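Side-chain contacts in ComZ (Thermus thermophilus, PDB 6QVI), which probably serves as a DNA receptor at the tip of a competence-associated pilus, combining a pseudopilin-like domain with a beta-solenoid domain: residues 357-362 and 385-390; 192-197 and 445-450; 18-23 and 81-86. One frame throughout, in Å; residues are numbered along the deposited sequence.

Contact 1 of 3, residues 357-362 and 385-390; sequences FRYTYT and RPVDYR
Tyr361 and Arg385 supply the polar-to-aromatic part of this contact. The guanidinium comes up to one corner of the phenol ring, with NH2 of Arg385 3.7 Å from CE1 of Tyr361. The two planes stand 72° apart, so the groups do not stack. The Tyr361 ring gets there because CG lies anti to the backbone N (chi1 167°), while the Arg385 chain reaches back to it through bends at chi2 and chi3. The charge on Arg385 has its main partner in Glu366, which forms a salt bridge with NH2 and is also touched by the Tyr361 side chain.

Strands 357-360 and 387-392 belong to the same mixed sheet but are not neighbours in it. Strand 366-371 runs between them, antiparallel to the first and parallel to the second, so the two segments meet through side chains alone.

The apolar part is a looser touch, in which CE1 of Tyr359 lies 4.5 Å from CG2 of Val387. Val387 sets its CB toward the opposing segment and also packs on Leu368 of the middle strand. The Tyr359 ring swings in from its flank, its hydroxyl hydrogen-bonded to the carbonyl oxygen of Asp339.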
loop_
_atom_site.group_PDB
_atom_site.type_symbol
_atom_site.label_atom_id
_atom_site.label_comp_id
_atom_site.label_asym_id
_atom_site.label_seq_id
_atom_site.Cartn_x
_atom_site.Cartn_y
_atom_site.Cartn_z
ATOM N N PHE A 357 24.166 4.706 9.624
ATOM C CA PHE A 357 24.408 4.505 8.206
ATOM C C PHE A 357 25.884 4.713 7.929
ATOM O O PHE A 357 26.588 5.396 8.671
ATOM C CB PHE A 357 23.563 5.436 7.308
ATOM C CG PHE A 357 24.031 6.869 7.287
ATOM C CD1 PHE A 357 25.018 7.286 6.406
ATOM C CD2 PHE A 357 23.443 7.813 8.112
ATOM C CE1 PHE A 357 25.452 8.616 6.390
ATOM C CE2 PHE A 357 23.872 9.152 8.096
ATOM C CZ PHE A 357 24.870 9.549 7.230
ATOM N N ARG A 358 26.339 4.141 6.823
ATOM C CA ARG A 358 27.738 4.218 6.437
ATOM C C ARG A 358 27.796 4.367 4.926
ATOM O O ARG A 358 27.053 3.685 4.215
ATOM C CB ARG A 358 28.498 2.977 6.888
ATOM C CG ARG A 358 29.948 3.010 6.540
ATOM C CD ARG A 358 30.735 2.314 7.613
ATOM N NE ARG A 358 30.187 0.994 7.876
ATOM C CZ ARG A 358 30.645 -0.112 7.311
ATOM N NH1 ARG A 358 31.664 -0.040 6.460
ATOM N NH2 ARG A 358 30.092 -1.284 7.594
ATOM N N TYR A 359 28.611 5.300 4.440
ATOM C CA TYR A 359 28.658 5.595 3.011
ATOM C C TYR A 359 30.101 5.489 2.497
ATOM O O TYR A 359 30.913 6.396 2.708
ATOM C CB TYR A 359 28.099 6.984 2.725
ATOM C CG TYR A 359 28.289 7.462 1.289
ATOM C CD1 TYR A 359 28.155 6.592 0.203
ATOM C CD2 TYR A 359 28.763 8.745 1.037
ATOM C CE1 TYR A 359 28.360 7.050 -1.103
ATOM C CE2 TYR A 359 29.012 9.193 -0.240
ATOM C CZ TYR A 359 28.789 8.364 -1.324
ATOM O OH TYR A 359 29.024 8.841 -2.610
ATOM N N THR A 360 30.432 4.366 1.867
ATOM C CA THR A 360 31.762 4.191 1.294
ATOM C C THR A 360 31.811 4.785 -0.114
ATOM O O THR A 360 30.786 4.924 -0.793
ATOM C CB THR A 360 32.163 2.714 1.273
ATOM O OG1 THR A 360 31.700 2.072 2.466
ATOM C CG2 THR A 360 33.648 2.601 1.231
ATOM N N TYR A 361 33.028 5.114 -0.562
ATOM C CA TYR A 361 33.280 5.588 -1.919
ATOM C C TYR A 361 34.342 4.691 -2.563
ATOM O O TYR A 361 35.370 4.383 -1.955
ATOM C CB TYR A 361 33.736 7.059 -1.899
ATOM C CG TYR A 361 34.334 7.574 -3.202
ATOM C CD1 TYR A 361 33.965 7.043 -4.446
ATOM C CD2 TYR A 361 35.349 8.516 -3.180
ATOM C CE1 TYR A 361 34.536 7.481 -5.620
ATOM C CE2 TYR A 361 35.931 8.967 -4.364
ATOM C CZ TYR A 361 35.517 8.431 -5.577
ATOM O OH TYR A 361 36.057 8.841 -6.764
ATOM N N THR A 362 34.084 4.303 -3.807
ATOM C CA THR A 362 34.787 3.253 -4.536
ATOM C C THR A 362 35.689 3.755 -5.656
ATOM O O THR A 362 36.794 3.234 -5.848
ATOM C CB THR A 362 33.735 2.318 -5.152
ATOM O OG1 THR A 362 32.979 3.033 -6.146
ATOM C CG2 THR A 362 32.719 1.823 -4.137
ATOM N N ARG A 385 25.956 10.994 -6.354
ATOM C CA ARG A 385 26.566 10.071 -7.299
ATOM C C ARG A 385 25.832 8.742 -7.219
ATOM O O ARG A 385 25.211 8.437 -6.195
ATOM C CB ARG A 385 28.069 9.886 -7.022
ATOM C CG ARG A 385 28.846 11.201 -6.999
ATOM C CD ARG A 385 30.182 11.130 -7.720
ATOM N NE ARG A 385 30.772 9.808 -7.631
ATOM C CZ ARG A 385 31.632 9.336 -8.520
ATOM N NH1 ARG A 385 31.981 10.086 -9.558
ATOM N NH2 ARG A 385 32.127 8.114 -8.384
ATOM N N PRO A 386 25.862 7.939 -8.289
ATOM C CA PRO A 386 25.245 6.606 -8.255
ATOM C C PRO A 386 25.712 5.792 -7.058
ATOM O O PRO A 386 26.895 5.813 -6.688
ATOM C CB PRO A 386 25.705 5.977 -9.571
ATOM C CG PRO A 386 25.844 7.123 -10.492
ATOM C CD PRO A 386 26.301 8.300 -9.652
ATOM N N VAL A 387 24.771 5.123 -6.426
ATOM C CA VAL A 387 25.075 4.428 -5.214
ATOM C C VAL A 387 24.198 3.224 -5.022
ATOM O O VAL A 387 23.036 3.259 -5.286
ATOM C CB VAL A 387 24.870 5.425 -4.072
ATOM C CG1 VAL A 387 23.620 6.218 -4.318
ATOM C CG2 VAL A 387 24.832 4.774 -2.716
ATOM N N ASP A 388 24.799 2.142 -4.582
ATOM C CA ASP A 388 24.132 0.905 -4.323
ATOM C C ASP A 388 23.781 0.920 -2.874
ATOM O O ASP A 388 24.541 1.431 -2.072
ATOM C CB ASP A 388 25.097 -0.239 -4.532
ATOM C CG ASP A 388 24.855 -0.971 -5.798
ATOM O OD1 ASP A 388 24.435 -0.339 -6.779
ATOM O OD2 ASP A 388 25.108 -2.181 -5.812
ATOM N N TYR A 389 22.654 0.349 -2.501
ATOM C CA TYR A 389 22.342 0.372 -1.101
ATOM C C TYR A 389 22.171 -0.987 -0.550
ATOM O O TYR A 389 22.007 -1.920 -1.279
ATOM C CB TYR A 389 21.150 1.259 -0.803
ATOM C CG TYR A 389 19.809 0.747 -1.225
ATOM C CD1 TYR A 389 19.262 -0.366 -0.656
ATOM C CD2 TYR A 389 19.075 1.419 -2.169
ATOM C CE1 TYR A 389 18.023 -0.811 -1.036
ATOM C CE2 TYR A 389 17.841 0.982 -2.555
ATOM C CZ TYR A 389 17.324 -0.131 -1.981
ATOM O OH TYR A 389 16.094 -0.552 -2.367
ATOM N N ARG A 390 22.286 -1.078 0.757
ATOM C CA ARG A 390 22.114 -2.305 1.480
ATOM C C ARG A 390 21.443 -1.855 2.739
ATOM O O ARG A 390 21.901 -0.925 3.362
ATOM C CB ARG A 390 23.453 -2.909 1.841
ATOM C CG ARG A 390 24.299 -3.350 0.668
ATOM C CD ARG A 390 25.737 -3.574 1.099
ATOM N NE ARG A 390 26.022 -4.960 1.432
ATOM C CZ ARG A 390 27.075 -5.617 0.976
ATOM N NH1 ARG A 390 27.927 -5.004 0.182
ATOM N NH2 ARG A 390 27.274 -6.878 1.313
#

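Contact 2 of 3, residues 192-197 and 445-450; sequences SEVTNR and GQHVMA
The guanidinium of Arg197, whose CB lies 4.0 Å from SD of Met449, is gripped at two nitrogens: NH2 forms a salt bridge with Asp388 and NE donates to the carbonyl oxygen of Pro421. The chain bends at chi2 and chi3, which carries the charged end away from Met449 and leaves the aliphatic root against the sulfur.

At the other end of the contact, CG1 of Val194 rests beside the imidazole, 3.4 Å from CD2 of His447, the two side chains crossing at about a right angle. Beyond it, OG of Ser192 stays 4.0 Å from NE2 of His447, so the pair merely touches. The ring's own segment adds CB of Gln446 over one face, toward the rim, and a weak, bent hydrogen bond from ND1 of His447 to O of Gln446 (128°). Replacing His447 by an alanine is likely to open a gap beside Val194 and leave Ser192 without its neighbour.

Strand 447-449 pairs in parallel with 465-467 and turns a corner at Ala450, as coils of a beta-solenoid do. The loop 192-197 thus meets this coil by van der Waals contact, while the charged end of Arg197 is bound by strands 387-392 and 419-421.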
loop_
_atom_site.group_PDB
_atom_site.type_symbol
_atom_site.label_atom_id
_atom_site.label_comp_id
_atom_site.label_asym_id
_atom_site.label_seq_id
_atom_site.Cartn_x
_atom_site.Cartn_y
_atom_site.Cartn_z
ATOM N N SER A 192 17.297 0.151 -18.792
ATOM C CA SER A 192 18.727 -0.093 -18.953
ATOM C C SER A 192 19.347 -0.883 -17.810
ATOM O O SER A 192 19.796 -0.305 -16.811
ATOM C CB SER A 192 19.489 1.229 -19.087
ATOM O OG SER A 192 18.787 2.167 -19.879
ATOM N N GLU A 193 19.433 -2.200 -18.007
ATOM C CA GLU A 193 20.170 -3.128 -17.150
ATOM C C GLU A 193 19.851 -2.923 -15.666
ATOM O O GLU A 193 20.737 -2.820 -14.814
ATOM C CB GLU A 193 21.665 -3.015 -17.431
ATOM C CG GLU A 193 22.001 -3.017 -18.941
ATOM C CD GLU A 193 21.503 -4.247 -19.699
ATOM O OE1 GLU A 193 22.324 -5.151 -19.970
ATOM O OE2 GLU A 193 20.300 -4.300 -20.040
ATOM N N VAL A 194 18.557 -2.892 -15.360
ATOM C CA VAL A 194 18.061 -2.807 -13.994
ATOM C C VAL A 194 17.330 -4.064 -13.581
ATOM O O VAL A 194 16.804 -4.128 -12.464
ATOM C CB VAL A 194 17.152 -1.581 -13.781
ATOM C CG1 VAL A 194 17.782 -0.353 -14.396
ATOM C CG2 VAL A 194 15.740 -1.844 -14.339
ATOM N N THR A 195 17.202 -5.027 -14.475
ATOM C CA THR A 195 16.458 -6.231 -14.164
ATOM C C THR A 195 17.179 -7.137 -13.207
ATOM O O THR A 195 16.576 -8.065 -12.666
ATOM C CB THR A 195 16.183 -6.985 -15.460
ATOM O OG1 THR A 195 15.796 -6.041 -16.460
ATOM C CG2 THR A 195 15.108 -8.027 -15.259
ATOM N N ASN A 196 18.473 -6.928 -13.026
ATOM C CA ASN A 196 19.128 -7.846 -12.126
ATOM C C ASN A 196 19.071 -7.326 -10.692
ATOM O O ASN A 196 19.765 -7.860 -9.828
ATOM C CB ASN A 196 20.567 -8.114 -12.543
ATOM C CG ASN A 196 20.691 -9.462 -13.291
ATOM O OD1 ASN A 196 20.236 -10.540 -12.857
ATOM N ND2 ASN A 196 21.428 -9.391 -14.411
ATOM N N ARG A 197 18.375 -6.198 -10.475
ATOM C CA ARG A 197 18.046 -5.661 -9.141
ATOM C C ARG A 197 16.727 -6.210 -8.560
ATOM O O ARG A 197 16.421 -5.939 -7.390
ATOM C CB ARG A 197 17.980 -4.142 -9.196
ATOM C CG ARG A 197 19.134 -3.512 -9.983
ATOM C CD ARG A 197 20.457 -4.112 -9.558
ATOM N NE ARG A 197 21.245 -3.279 -8.678
ATOM C CZ ARG A 197 22.206 -2.479 -9.111
ATOM N NH1 ARG A 197 22.480 -2.384 -10.406
ATOM N NH2 ARG A 197 22.882 -1.753 -8.257
ATOM N N GLY A 445 18.657 11.450 -10.825
ATOM C CA GLY A 445 19.182 10.160 -11.257
ATOM C C GLY A 445 18.220 9.413 -12.161
ATOM O O GLY A 445 17.003 9.596 -12.104
ATOM N N GLN A 446 18.776 8.589 -13.049
ATOM C CA GLN A 446 17.889 8.019 -14.050
ATOM C C GLN A 446 17.030 6.901 -13.476
ATOM O O GLN A 446 15.861 6.769 -13.841
ATOM C CB GLN A 446 18.696 7.551 -15.267
ATOM C CG GLN A 446 18.802 8.690 -16.281
ATOM C CD GLN A 446 18.886 8.277 -17.750
ATOM O OE1 GLN A 446 18.870 9.152 -18.619
ATOM N NE2 GLN A 446 18.965 6.968 -18.035
ATOM N N HIS A 447 17.578 6.110 -12.555
ATOM C CA HIS A 447 16.872 4.969 -11.995
ATOM C C HIS A 447 17.075 4.986 -10.488
ATOM O O HIS A 447 18.209 4.909 -10.012
ATOM C CB HIS A 447 17.368 3.667 -12.629
ATOM C CG HIS A 447 17.215 3.633 -14.127
ATOM N ND1 HIS A 447 16.274 4.386 -14.800
ATOM C CD2 HIS A 447 17.901 2.958 -15.081
ATOM C CE1 HIS A 447 16.372 4.165 -16.097
ATOM N NE2 HIS A 447 17.351 3.301 -16.296
ATOM N N VAL A 448 15.987 5.114 -9.730
ATOM C CA VAL A 448 16.053 4.905 -8.291
ATOM C C VAL A 448 14.924 3.957 -7.905
ATOM O O VAL A 448 13.807 4.044 -8.426
ATOM C CB VAL A 448 15.995 6.239 -7.522
ATOM C CG1 VAL A 448 14.924 7.065 -8.063
ATOM C CG2 VAL A 448 15.752 6.011 -6.054
ATOM N N MET A 449 15.233 3.030 -7.017
ATOM C CA MET A 449 14.334 1.940 -6.692
ATOM C C MET A 449 14.123 2.006 -5.187
ATOM O O MET A 449 14.958 1.540 -4.404
ATOM C CB MET A 449 14.918 0.623 -7.198
ATOM C CG MET A 449 14.384 -0.634 -6.577
ATOM S SD MET A 449 15.070 -2.067 -7.462
ATOM C CE MET A 449 14.362 -1.890 -9.091
ATOM N N ALA A 450 13.039 2.659 -4.802
ATOM C CA ALA A 450 12.759 2.886 -3.399
ATOM C C ALA A 450 11.318 3.342 -3.228
ATOM O O ALA A 450 10.804 4.064 -4.086
ATOM C CB ALA A 450 13.721 3.945 -2.858
#

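Contact 3 of 3, residues 18-23 and 81-86; sequences FYAAEA and EVVTDA
Val83 is the bump of this contact, and the hollow that receives it is formed by Tyr19, Ala20 and Ala23 on one flank of the helix. This is the pseudopilin-like domain, in which helix 12-40 lies over an antiparallel sheet. Strand 78-84 pairs with 90-100 at one side of that sheet, and the axes of segments 18-23 and 81-84 pass 8.9 Å apart at an angle of 117°.

The hollow is shallow because two of its walls are alanines. Ala23 points its methyl at the strand, and Ala20 offers both its methyl and a patch of backbone. With so little side chain between them, the chains come close, CA of Ala20 and CA of Val83 being 6.4 Å apart. Tyr19 makes the taller wall: its CG is anti to the backbone N (chi1 171°), which stretches the ring out from the helix and brings the CE2 side of the ring alongside the valine, the two side chains meeting at a slant.

The two branches of Val83 divide the hollow between them. CG1 settles between ring and methyl, 3.5 Å from CE2 of Tyr19 and 3.9 Å from CB of Ala23. CG2 turns instead to Ala20. Val83 also touches Tyr94 of the adjoining strand, so the bump is flanked by the sheet as well as by the helix.

Other flanks of the same helical turns face the rest of the sheet: Ala21 packs on Val123, Phe18 on Leu527, and OE1 of Glu22 is hydrogen-bonded to the hydroxyl of Tyr523. A turn further on, Lys27 of the helix forms a salt bridge with Glu81. Within the hollow itself, CG2 of Val83 lies 4.1 Å from O of Ala20 and 4.4 Å from CB of Ala20.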
loop_
_atom_site.group_PDB
_atom_site.type_symbol
_atom_site.label_atom_id
_atom_site.label_comp_id
_atom_site.label_asym_id
_atom_site.label_seq_id
_atom_site.Cartn_x
_atom_site.Cartn_y
_atom_site.Cartn_z
ATOM N N PHE A 18 -30.243 -29.943 16.018
ATOM C CA PHE A 18 -29.512 -28.724 16.303
ATOM C C PHE A 18 -28.008 -28.937 16.179
ATOM O O PHE A 18 -27.327 -28.163 15.504
ATOM C CB PHE A 18 -29.898 -28.261 17.688
ATOM C CG PHE A 18 -31.110 -27.398 17.695
ATOM C CD1 PHE A 18 -31.347 -26.521 16.648
ATOM C CD2 PHE A 18 -32.048 -27.507 18.711
ATOM C CE1 PHE A 18 -32.462 -25.726 16.643
ATOM C CE2 PHE A 18 -33.185 -26.718 18.705
ATOM C CZ PHE A 18 -33.390 -25.825 17.668
ATOM N N TYR A 19 -27.479 -29.988 16.767
ATOM C CA TYR A 19 -26.055 -30.231 16.685
ATOM C C TYR A 19 -25.613 -30.400 15.274
ATOM O O TYR A 19 -24.556 -29.996 14.908
ATOM C CB TYR A 19 -25.658 -31.454 17.476
ATOM C CG TYR A 19 -24.239 -31.856 17.248
ATOM C CD1 TYR A 19 -23.227 -31.307 17.983
ATOM C CD2 TYR A 19 -23.914 -32.769 16.296
ATOM C CE1 TYR A 19 -21.920 -31.659 17.772
ATOM C CE2 TYR A 19 -22.613 -33.126 16.073
ATOM C CZ TYR A 19 -21.624 -32.564 16.819
ATOM O OH TYR A 19 -20.327 -32.918 16.614
ATOM N N ALA A 20 -26.447 -30.975 14.463
ATOM C CA ALA A 20 -26.074 -31.173 13.109
ATOM C C ALA A 20 -25.945 -29.852 12.441
ATOM O O ALA A 20 -25.024 -29.625 11.730
ATOM C CB ALA A 20 -27.115 -31.990 12.411
ATOM N N ALA A 21 -26.888 -28.973 12.656
ATOM C CA ALA A 21 -26.832 -27.689 12.017
ATOM C C ALA A 21 -25.709 -26.858 12.563
ATOM O O ALA A 21 -24.971 -26.256 11.830
ATOM C CB ALA A 21 -28.141 -26.977 12.198
ATOM N N GLU A 22 -25.582 -26.848 13.866
ATOM C CA GLU A 22 -24.544 -26.069 14.532
ATOM C C GLU A 22 -23.157 -26.575 14.165
ATOM O O GLU A 22 -22.181 -25.817 14.217
ATOM C CB GLU A 22 -24.703 -26.184 16.040
ATOM C CG GLU A 22 -25.561 -25.153 16.672
ATOM C CD GLU A 22 -24.819 -23.865 16.914
ATOM O OE1 GLU A 22 -25.434 -22.791 16.739
ATOM O OE2 GLU A 22 -23.619 -23.925 17.274
ATOM N N ALA A 23 -23.057 -27.836 13.749
ATOM C CA ALA A 23 -21.807 -28.310 13.193
ATOM C C ALA A 23 -21.481 -27.579 11.905
ATOM O O ALA A 23 -20.317 -27.216 11.656
ATOM C CB ALA A 23 -21.863 -29.825 12.950
ATOM N N GLU A 81 -23.277 -32.487 3.472
ATOM C CA GLU A 81 -22.067 -32.916 4.106
ATOM C C GLU A 81 -22.468 -33.623 5.360
ATOM O O GLU A 81 -23.330 -33.171 6.037
ATOM C CB GLU A 81 -21.244 -31.695 4.429
ATOM C CG GLU A 81 -19.938 -31.948 5.139
ATOM C CD GLU A 81 -18.880 -30.954 4.738
ATOM O OE1 GLU A 81 -18.888 -30.501 3.585
ATOM O OE2 GLU A 81 -18.030 -30.629 5.570
ATOM N N VAL A 82 -21.828 -34.713 5.715
ATOM C CA VAL A 82 -22.258 -35.414 6.898
ATOM C C VAL A 82 -21.463 -35.204 8.146
ATOM O O VAL A 82 -20.276 -35.195 8.131
ATOM C CB VAL A 82 -22.308 -36.922 6.654
ATOM C CG1 VAL A 82 -22.635 -37.228 5.214
ATOM C CG2 VAL A 82 -21.004 -37.555 7.040
ATOM N N VAL A 83 -22.163 -35.065 9.247
ATOM C CA VAL A 83 -21.545 -34.913 10.539
ATOM C C VAL A 83 -21.270 -36.306 11.044
ATOM O O VAL A 83 -22.009 -37.206 10.762
ATOM C CB VAL A 83 -22.516 -34.250 11.492
ATOM C CG1 VAL A 83 -21.811 -33.717 12.711
ATOM C CG2 VAL A 83 -23.252 -33.164 10.770
ATOM N N THR A 84 -20.226 -36.486 11.824
ATOM C CA THR A 84 -19.862 -37.814 12.302
ATOM C C THR A 84 -19.708 -37.812 13.816
ATOM O O THR A 84 -19.363 -36.793 14.423
ATOM C CB THR A 84 -18.555 -38.349 11.665
ATOM O OG1 THR A 84 -17.430 -37.567 12.097
ATOM C CG2 THR A 84 -18.652 -38.380 10.150
ATOM N N ASP A 85 -19.944 -38.980 14.420
ATOM C CA ASP A 85 -19.737 -39.132 15.854
ATOM C C ASP A 85 -18.240 -39.277 16.119
ATOM O O ASP A 85 -17.407 -39.125 15.222
ATOM C CB ASP A 85 -20.547 -40.313 16.386
ATOM C CG ASP A 85 -20.104 -41.653 15.795
ATOM O OD1 ASP A 85 -19.286 -41.653 14.843
ATOM O OD2 ASP A 85 -20.584 -42.712 16.269
ATOM N N ALA A 86 -17.881 -39.603 17.359
ATOM C CA ALA A 86 -16.471 -39.797 17.661
ATOM C C ALA A 86 -15.927 -41.009 16.934
ATOM O O ALA A 86 -14.737 -41.046 16.604
ATOM C CB ALA A 86 -16.265 -39.949 19.165
#

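Overall arrangement
Contact 3 comes first along the chain and stands apart, in the pseudopilin-like domain, where helix 12-40 meets its antiparallel sheet. Its centre is about 64 Å from that of contact 1 and about 58 Å from that of contact 2, on the opposite side of the chain's centre. Contacts 1 and 2 are neighbours, with centres about 15 Å apart, and contact 1 is nested in the long loop that contact 2 closes. They are tied directly: besides the Arg197-Asp388 salt bridge, the Tyr389 hydroxyl probably hydrogen-bonds to O of Met449. The sheet of contact 1 is thereby joined to the solenoid coil of contact 2, well away from the part that resembles a pilin.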